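Local coordinates for probable transcriptional regulator, AsnC family (Thermus thermophilus, PDB 2DJW), which is of unknown function but forms a stand-alone RAM domain, related to the probable ligand-sensing part of Lrp/AsnC transcriptional regulators, at residues Q16-A21 / E64-T69; A23-V28 / Q58-L63; V44-K47 / E51-D54. All blocks are in the same frame, centred on the assembly; numbering follows the deposited sequence.

Interaction 1: Q16-A21 / E64-T69; sequences QALGEA and EGVERT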
loop_
_atom_site.group_PDB
_atom_site.type_symbol
_atom_site.label_atom_id
_atom_site.label_comp_id
_atom_site.label_asym_id
_atom_site.label_seq_id
_atom_site.Cartn_x
_atom_site.Cartn_y
_atom_site.Cartn_z
ATOM N N GLN A 16 -10.225 16.953 -18.085
ATOM C CA GLN A 16 -10.001 18.144 -18.918
ATOM C C GLN A 16 -10.547 19.413 -18.287
ATOM O O GLN A 16 -9.857 20.423 -18.205
ATOM C CB GLN A 16 -10.567 17.939 -20.317
ATOM C CG GLN A 16 -9.785 16.950 -21.117
ATOM C CD GLN A 16 -10.417 16.631 -22.446
ATOM O OE1 GLN A 16 -9.995 17.151 -23.474
ATOM N NE2 GLN A 16 -11.388 15.721 -22.442
ATOM N N ALA A 17 -11.788 19.354 -17.837
ATOM C CA ALA A 17 -12.384 20.415 -17.034
ATOM C C ALA A 17 -11.396 20.902 -15.962
ATOM O O ALA A 17 -10.982 22.070 -15.956
ATOM C CB ALA A 17 -13.667 19.890 -16.396
ATOM N N LEU A 18 -10.974 20.001 -15.077
ATOM C CA LEU A 18 -10.019 20.378 -14.004
ATOM C C LEU A 18 -8.661 20.846 -14.536
ATOM O O LEU A 18 -8.099 21.836 -14.039
ATOM C CB LEU A 18 -9.890 19.275 -12.963
ATOM C CG LEU A 18 -11.245 18.894 -12.344
ATOM C CD1 LEU A 18 -11.149 17.561 -11.683
ATOM C CD2 LEU A 18 -11.737 19.955 -11.370
ATOM N N GLY A 19 -8.173 20.186 -15.580
ATOM C CA GLY A 19 -6.958 20.612 -16.230
ATOM C C GLY A 19 -7.032 22.077 -16.570
ATOM O O GLY A 19 -6.191 22.855 -16.144
ATOM N N GLU A 20 -8.071 22.455 -17.320
ATOM C CA GLU A 20 -8.266 23.826 -17.815
ATOM C C GLU A 20 -8.514 24.866 -16.735
ATOM O O GLU A 20 -7.995 25.975 -16.826
ATOM C CB GLU A 20 -9.415 23.851 -18.830
ATOM C CG GLU A 20 -9.120 23.003 -20.047
ATOM C CD GLU A 20 -10.290 22.911 -20.984
ATOM O OE1 GLU A 20 -11.446 23.040 -20.530
ATOM O OE2 GLU A 20 -10.046 22.703 -22.181
ATOM N N ALA A 21 -9.306 24.501 -15.727
ATOM C CA ALA A 21 -9.517 25.342 -14.545
ATOM C C ALA A 21 -8.247 25.607 -13.720
ATOM O O ALA A 21 -8.050 26.728 -13.265
ATOM C CB ALA A 21 -10.599 24.740 -13.660
ATOM N N GLU A 64 -15.026 21.211 -8.263
ATOM C CA GLU A 64 -15.853 20.027 -8.366
ATOM C C GLU A 64 -15.106 18.911 -9.103
ATOM O O GLU A 64 -14.603 19.121 -10.209
ATOM C CB GLU A 64 -17.208 20.404 -9.022
ATOM C CG GLU A 64 -17.803 19.400 -10.009
ATOM C CD GLU A 64 -18.087 18.053 -9.383
ATOM O OE1 GLU A 64 -18.334 17.996 -8.156
ATOM O OE2 GLU A 64 -18.070 17.050 -10.132
ATOM N N GLY A 65 -15.022 17.745 -8.474
ATOM C CA GLY A 65 -14.466 16.552 -9.114
ATOM C C GLY A 65 -13.120 15.999 -8.627
ATOM O O GLY A 65 -12.716 14.897 -9.027
ATOM N N VAL A 66 -12.417 16.747 -7.775
ATOM C CA VAL A 66 -11.077 16.332 -7.336
ATOM C C VAL A 66 -11.150 15.325 -6.181
ATOM O O VAL A 66 -11.695 15.609 -5.111
ATOM C CB VAL A 66 -10.133 17.531 -7.013
ATOM C CG1 VAL A 66 -10.155 18.597 -8.131
ATOM C CG2 VAL A 66 -10.479 18.142 -5.703
ATOM N N GLU A 67 -10.632 14.134 -6.421
ATOM C CA GLU A 67 -10.636 13.094 -5.412
ATOM C C GLU A 67 -9.499 13.265 -4.380
ATOM O O GLU A 67 -9.759 13.374 -3.174
ATOM C CB GLU A 67 -10.580 11.720 -6.079
ATOM C CG GLU A 67 -11.896 11.312 -6.718
ATOM C CD GLU A 67 -11.790 10.031 -7.495
ATOM O OE1 GLU A 67 -12.832 9.373 -7.704
ATOM O OE2 GLU A 67 -10.669 9.680 -7.919
ATOM N N ARG A 68 -8.253 13.278 -4.863
ATOM C CA ARG A 68 -7.072 13.475 -4.022
ATOM C C ARG A 68 -6.103 14.463 -4.657
ATOM O O ARG A 68 -5.950 14.516 -5.884
ATOM C CB ARG A 68 -6.329 12.154 -3.769
ATOM C CG ARG A 68 -7.100 11.102 -2.946
ATOM C CD ARG A 68 -7.089 11.374 -1.428
ATOM N NE ARG A 68 -7.966 10.419 -0.748
ATOM C CZ ARG A 68 -7.553 9.372 -0.025
ATOM N NH1 ARG A 68 -6.253 9.131 0.171
ATOM N NH2 ARG A 68 -8.453 8.565 0.533
ATOM N N THR A 69 -5.448 15.226 -3.792
ATOM C CA THR A 69 -4.313 16.073 -4.148
ATOM C C THR A 69 -3.080 15.642 -3.308
ATOM O O THR A 69 -3.221 15.236 -2.124
ATOM C CB THR A 69 -4.675 17.569 -3.925
ATOM O OG1 THR A 69 -4.015 18.381 -4.885
ATOM C CG2 THR A 69 -4.304 18.053 -2.544
#
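L18 reaches from its helix into the turn at E64 and G65 and the first strand residue after it, V66. The contact is small, burying 127 Å² in all; only its L18-V66 part joins apolar side chains. The CB of L18 points toward the turn. From it the chain continues to CG, which is anti to the carbonyl carbon of L18 (chi1 -56°). This torsion brings the two methyls against the E64 carbonyl and V66. CG itself is 4.0 Å from E64 O. Beyond it the branches divide the work. CD2 presses on the backbone of E64, with L18 CD2 only 3.2 Å from E64 O, which is tight for a methyl against a carbonyl oxygen. CD1 takes G65 and V66: L18 CD1 is 4.0 Å from G65 C and 3.8 Å from V66 CG1. L18 CD2 is also 3.9 Å from V66 CG1, so that one methyl of V66 meets both tips of the leucine. The two side chains cross obliquely.

G65 suits this place for two reasons. Its backbone angles would jam a CB against the carbonyl oxygen of E64, and such a CB would also crowd L18 CD1. The carbonyl oxygen that L18 touches is not left without a polar partner, since R14 NE donates to it. The E64 carboxylate turns to R11 in a salt bridge. Further on, E67 and R68 share R9 as their partner on strand 2-10, which makes a classic beta bulge. Q16 hydrogen-bonds to R76 of the second subunit.

L18 also packs on P10 and L63, and V66 on L61. The contact thus joins helix 15-22 to the start of strand 66-77, where the chain enters the sheet beside strand 2-10.

Interaction 2: A23-V28 / Q58-L63; sequences AELPQV and QGILSL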
loop_
_atom_site.group_PDB
_atom_site.type_symbol
_atom_site.label_atom_id
_atom_site.label_comp_id
_atom_site.label_asym_id
_atom_site.label_seq_id
_atom_site.Cartn_x
_atom_site.Cartn_y
_atom_site.Cartn_z
ATOM N N ALA A 23 -5.183 25.478 -14.822
ATOM C CA ALA A 23 -4.403 26.367 -15.669
ATOM C C ALA A 23 -4.758 27.854 -15.493
ATOM O O ALA A 23 -3.950 28.716 -15.831
ATOM C CB ALA A 23 -4.546 25.956 -17.129
ATOM N N GLU A 24 -5.951 28.150 -14.976
ATOM C CA GLU A 24 -6.389 29.550 -14.791
ATOM C C GLU A 24 -5.822 30.245 -13.556
ATOM O O GLU A 24 -5.579 31.462 -13.585
ATOM C CB GLU A 24 -7.920 29.681 -14.804
ATOM C CG GLU A 24 -8.602 29.523 -16.189
ATOM C CD GLU A 24 -7.639 29.662 -17.389
ATOM O OE1 GLU A 24 -6.852 30.635 -17.443
ATOM O OE2 GLU A 24 -7.677 28.781 -18.286
ATOM N N LEU A 25 -5.617 29.473 -12.486
ATOM C CA LEU A 25 -5.030 29.961 -11.226
ATOM C C LEU A 25 -3.666 30.622 -11.435
ATOM O O LEU A 25 -2.761 30.012 -12.011
ATOM C CB LEU A 25 -4.875 28.828 -10.206
ATOM C CG LEU A 25 -6.024 27.856 -9.980
ATOM C CD1 LEU A 25 -5.592 26.750 -9.017
ATOM C CD2 LEU A 25 -7.259 28.608 -9.493
ATOM N N PRO A 26 -3.510 31.860 -10.923
ATOM C CA PRO A 26 -2.343 32.698 -11.212
ATOM C C PRO A 26 -1.011 32.078 -10.786
ATOM O O PRO A 26 0.031 32.443 -11.332
ATOM C CB PRO A 26 -2.616 33.986 -10.414
ATOM C CG PRO A 26 -3.637 33.611 -9.367
ATOM C CD PRO A 26 -4.467 32.523 -10.002
ATOM N N GLN A 27 -1.035 31.152 -9.830
ATOM C CA GLN A 27 0.212 30.564 -9.320
ATOM C C GLN A 27 0.722 29.366 -10.156
ATOM O O GLN A 27 1.852 28.907 -9.975
ATOM C CB GLN A 27 0.085 30.206 -7.835
ATOM C CG GLN A 27 -0.556 31.287 -6.969
ATOM C CD GLN A 27 -2.069 31.172 -6.879
ATOM O OE1 GLN A 27 -2.719 30.500 -7.688
ATOM N NE2 GLN A 27 -2.642 31.829 -5.880
ATOM N N VAL A 28 -0.095 28.905 -11.102
ATOM C CA VAL A 28 0.214 27.720 -11.907
ATOM C C VAL A 28 0.954 28.119 -13.164
ATOM O O VAL A 28 0.395 28.819 -14.017
ATOM C CB VAL A 28 -1.086 26.963 -12.288
ATOM C CG1 VAL A 28 -0.785 25.762 -13.173
ATOM C CG2 VAL A 28 -1.873 26.546 -11.026
ATOM N N GLN A 58 -8.104 26.568 -1.446
ATOM C CA GLN A 58 -9.158 27.455 -1.934
ATOM C C GLN A 58 -9.284 27.338 -3.438
ATOM O O GLN A 58 -10.308 27.706 -4.007
ATOM C CB GLN A 58 -8.906 28.930 -1.557
ATOM C CG GLN A 58 -8.366 29.223 -0.141
ATOM C CD GLN A 58 -9.282 28.796 1.012
ATOM O OE1 GLN A 58 -8.828 28.683 2.156
ATOM N NE2 GLN A 58 -10.568 28.563 0.722
ATOM N N GLY A 59 -8.239 26.822 -4.078
ATOM C CA GLY A 59 -8.108 26.870 -5.541
ATOM C C GLY A 59 -8.401 25.558 -6.235
ATOM O O GLY A 59 -9.302 25.491 -7.053
ATOM N N ILE A 60 -7.639 24.515 -5.925
ATOM C CA ILE A 60 -7.864 23.199 -6.535
ATOM C C ILE A 60 -8.978 22.446 -5.810
ATOM O O ILE A 60 -9.865 21.854 -6.449
ATOM C CB ILE A 60 -6.551 22.321 -6.596
ATOM C CG1 ILE A 60 -5.550 22.911 -7.587
ATOM C CG2 ILE A 60 -6.866 20.871 -6.945
ATOM C CD1 ILE A 60 -4.158 22.317 -7.548
ATOM N N LEU A 61 -8.927 22.447 -4.481
ATOM C CA LEU A 61 -9.817 21.573 -3.697
ATOM C C LEU A 61 -11.235 22.141 -3.563
ATOM O O LEU A 61 -12.154 21.444 -3.099
ATOM C CB LEU A 61 -9.224 21.234 -2.322
ATOM C CG LEU A 61 -7.925 20.424 -2.213
ATOM C CD1 LEU A 61 -7.421 20.468 -0.770
ATOM C CD2 LEU A 61 -8.076 18.979 -2.690
ATOM N N SER A 62 -11.403 23.392 -3.989
ATOM C CA SER A 62 -12.717 24.023 -4.053
ATOM C C SER A 62 -13.332 23.783 -5.421
ATOM O O SER A 62 -14.335 24.427 -5.794
ATOM C CB SER A 62 -12.606 25.527 -3.819
ATOM O OG SER A 62 -12.259 26.186 -5.029
ATOM N N LEU A 63 -12.712 22.889 -6.192
ATOM C CA LEU A 63 -13.234 22.573 -7.511
ATOM C C LEU A 63 -13.952 21.262 -7.481
ATOM O O LEU A 63 -13.556 20.329 -6.771
ATOM C CB LEU A 63 -12.153 22.585 -8.594
ATOM C CG LEU A 63 -11.411 23.894 -8.907
ATOM C CD1 LEU A 63 -10.458 23.655 -10.074
ATOM C CD2 LEU A 63 -12.347 25.065 -9.221
#
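L25 has CG anti to its carbonyl carbon (chi1 -46°) and CD1 extended beyond it (chi2 175°), which sends this methyl to G59 and I60. In I60 it is CG1 that lies anti to the carbonyl carbon (chi1 -69°), and this branch meets the leucine. The two side chains cross at about a right angle. L25 CD1 is 4.1 Å from I60 CG1 and also 4.1 Å from G59 C, so a single methyl covers both a side chain and a piece of backbone. At G59 the lack of a side chain matters. A CB there would sit close to L25 CD1, at a tight 3.3 Å.

The domain has a ferredoxin-like beta-alpha-beta-beta-alpha-beta order, as in other RAM domains, with both helices on one face of the sheet. The loop 23-28 leaves the first helix for strand 28-34, and the contact packs it against helix 52-60 at 58-60, where a wider, pi-type turn occurs.

Both segments are shaped by type I beta turns. L25 O accepts V28 N at 3.0 Å, and I60 O accepts L63 N at 3.0 Å. S62 OG gives a hydrogen bond to Q58 O at 2.7 Å, coming in above the carbonyl plane. I60 also rests on I22 of helix 15-22, and L63 on A21 and I22. A23 and E24 pack against P79 of the second subunit.

Interaction 3: V44-K47 / E51-D54; sequences VRLK and ELDD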
loop_
_atom_site.group_PDB
_atom_site.type_symbol
_atom_site.label_atom_id
_atom_site.label_comp_id
_atom_site.label_asym_id
_atom_site.label_seq_id
_atom_site.Cartn_x
_atom_site.Cartn_y
_atom_site.Cartn_z
ATOM N N VAL A 44 3.575 24.739 -9.841
ATOM C CA VAL A 44 3.185 25.989 -9.219
ATOM C C VAL A 44 4.441 26.784 -8.778
ATOM O O VAL A 44 5.495 26.201 -8.498
ATOM C CB VAL A 44 2.223 25.734 -8.001
ATOM C CG1 VAL A 44 1.657 27.007 -7.485
ATOM C CG2 VAL A 44 1.045 24.837 -8.392
ATOM N N ARG A 45 4.324 28.113 -8.746
ATOM C CA ARG A 45 5.392 28.994 -8.253
ATOM C C ARG A 45 4.794 29.858 -7.186
ATOM O O ARG A 45 3.787 30.523 -7.434
ATOM C CB ARG A 45 5.933 29.893 -9.372
ATOM C CG ARG A 45 6.314 29.167 -10.655
ATOM C CD ARG A 45 7.538 28.302 -10.489
ATOM N NE ARG A 45 8.041 27.928 -11.804
ATOM C CZ ARG A 45 9.030 27.078 -12.026
ATOM N NH1 ARG A 45 9.639 26.487 -11.005
ATOM N NH2 ARG A 45 9.404 26.816 -13.274
ATOM N N LEU A 46 5.386 29.846 -5.996
ATOM C CA LEU A 46 4.793 30.547 -4.852
ATOM C C LEU A 46 5.641 31.686 -4.292
ATOM O O LEU A 46 6.863 31.574 -4.205
ATOM C CB LEU A 46 4.462 29.556 -3.730
ATOM C CG LEU A 46 3.709 28.269 -4.096
ATOM C CD1 LEU A 46 4.008 27.178 -3.080
ATOM C CD2 LEU A 46 2.207 28.553 -4.200
ATOM N N LYS A 47 4.972 32.770 -3.897
ATOM C CA LYS A 47 5.609 33.864 -3.149
ATOM C C LYS A 47 6.103 33.379 -1.782
ATOM O O LYS A 47 7.215 33.694 -1.373
ATOM C CB LYS A 47 4.644 35.059 -2.992
ATOM C CG LYS A 47 4.937 35.985 -1.772
ATOM C CD LYS A 47 6.227 36.839 -1.938
ATOM C CE LYS A 47 7.067 36.914 -0.639
ATOM N NZ LYS A 47 6.363 37.546 0.536
ATOM N N GLU A 51 1.009 30.664 0.534
ATOM C CA GLU A 51 0.270 30.840 -0.705
ATOM C C GLU A 51 -0.244 29.510 -1.270
ATOM O O GLU A 51 -1.101 29.496 -2.167
ATOM C CB GLU A 51 1.086 31.609 -1.756
ATOM C CG GLU A 51 0.166 32.281 -2.772
ATOM C CD GLU A 51 0.859 32.877 -3.967
ATOM O OE1 GLU A 51 0.234 33.722 -4.624
ATOM O OE2 GLU A 51 1.997 32.503 -4.274
ATOM N N LEU A 52 0.272 28.405 -0.735
ATOM C CA LEU A 52 -0.251 27.076 -1.045
ATOM C C LEU A 52 -1.737 26.930 -0.693
ATOM O O LEU A 52 -2.454 26.183 -1.347
ATOM C CB LEU A 52 0.546 26.001 -0.303
ATOM C CG LEU A 52 1.545 25.088 -1.014
ATOM C CD1 LEU A 52 2.056 24.039 -0.037
ATOM C CD2 LEU A 52 0.961 24.422 -2.258
ATOM N N ASP A 53 -2.181 27.611 0.363
ATOM C CA ASP A 53 -3.595 27.625 0.727
ATOM C C ASP A 53 -4.459 28.177 -0.421
ATOM O O ASP A 53 -5.501 27.601 -0.761
ATOM C CB ASP A 53 -3.828 28.441 2.000
ATOM C CG ASP A 53 -5.173 28.127 2.664
ATOM O OD1 ASP A 53 -5.440 26.946 2.990
ATOM O OD2 ASP A 53 -5.962 29.065 2.873
ATOM N N ASP A 54 -3.993 29.270 -1.029
ATOM C CA ASP A 54 -4.646 29.872 -2.181
ATOM C C ASP A 54 -4.778 28.936 -3.380
ATOM O O ASP A 54 -5.834 28.904 -4.020
ATOM C CB ASP A 54 -3.923 31.159 -2.581
ATOM C CG ASP A 54 -3.732 32.111 -1.406
ATOM O OD1 ASP A 54 -4.546 32.060 -0.448
ATOM O OD2 ASP A 54 -2.756 32.899 -1.430
#
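K47 and E51 make the one polar bond of this contact. The backbone N of K47 donates to E51 OE2 at 3.0 Å, and the bond is fairly straight at 164°. It meets OE2 on the anti side, tilted 31° out of the carboxylate plane. E51 can reach that far because CG is anti to its backbone N and the chain stays extended beyond it. K47 turns its amine elsewhere; K47 CB comes within 3.9 Å of E51 OE2.

The apolar contacts centre on L46. Its CB points toward the segment 51-54. L46 CD1 lies 3.8 Å from L52 CG. L46 CD2 lies 3.9 Å from E51 C and 4.1 Å from E51 CB, so one methyl rests alongside the base of the glutamate. E51 OE2 passes over the L46 backbone, 3.5 Å from L46 CA. With an alanine at E51, K47 N would probably be left without its acceptor, and L46 CA and CB would lose the carboxylate oxygen beside them.

Further packing ties the pair into the fold. L46 also touches V55, and L52 touches T71 and L73 of strand 66-77. R45 points away from the helix and makes a salt bridge to E30 of the second subunit.

E50 and D54 bind zinc in a structure of this protein, though the metal is absent from this chain. The side chain of E51 is about 6 Å from that of E50. The E51 bond pairs a carboxylate with a backbone amide, so it holds the end of strand 40-46 to the 51-54 segment without relying on an opposite charge.

The three contacts are nested along the chain: interaction 3 lies inside the loop closed by interaction 2, which lies inside that of interaction 1. Interactions 2 and 3 share helix 52-60, one at 58-60, the other at 52-54, with centres about 10 Å apart. Q27 O and R45 N also join them by a probable backbone hydrogen bond. Interactions 1 and 2 have centres about 9 Å apart and touch through V66 CG1 and I60 O. Interactions 1 and 3 do not touch; their centres are about 17 Å apart, on opposite sides of the chain's centre. Together they run along the helical face of one four-stranded antiparallel sheet, tying both helices to it.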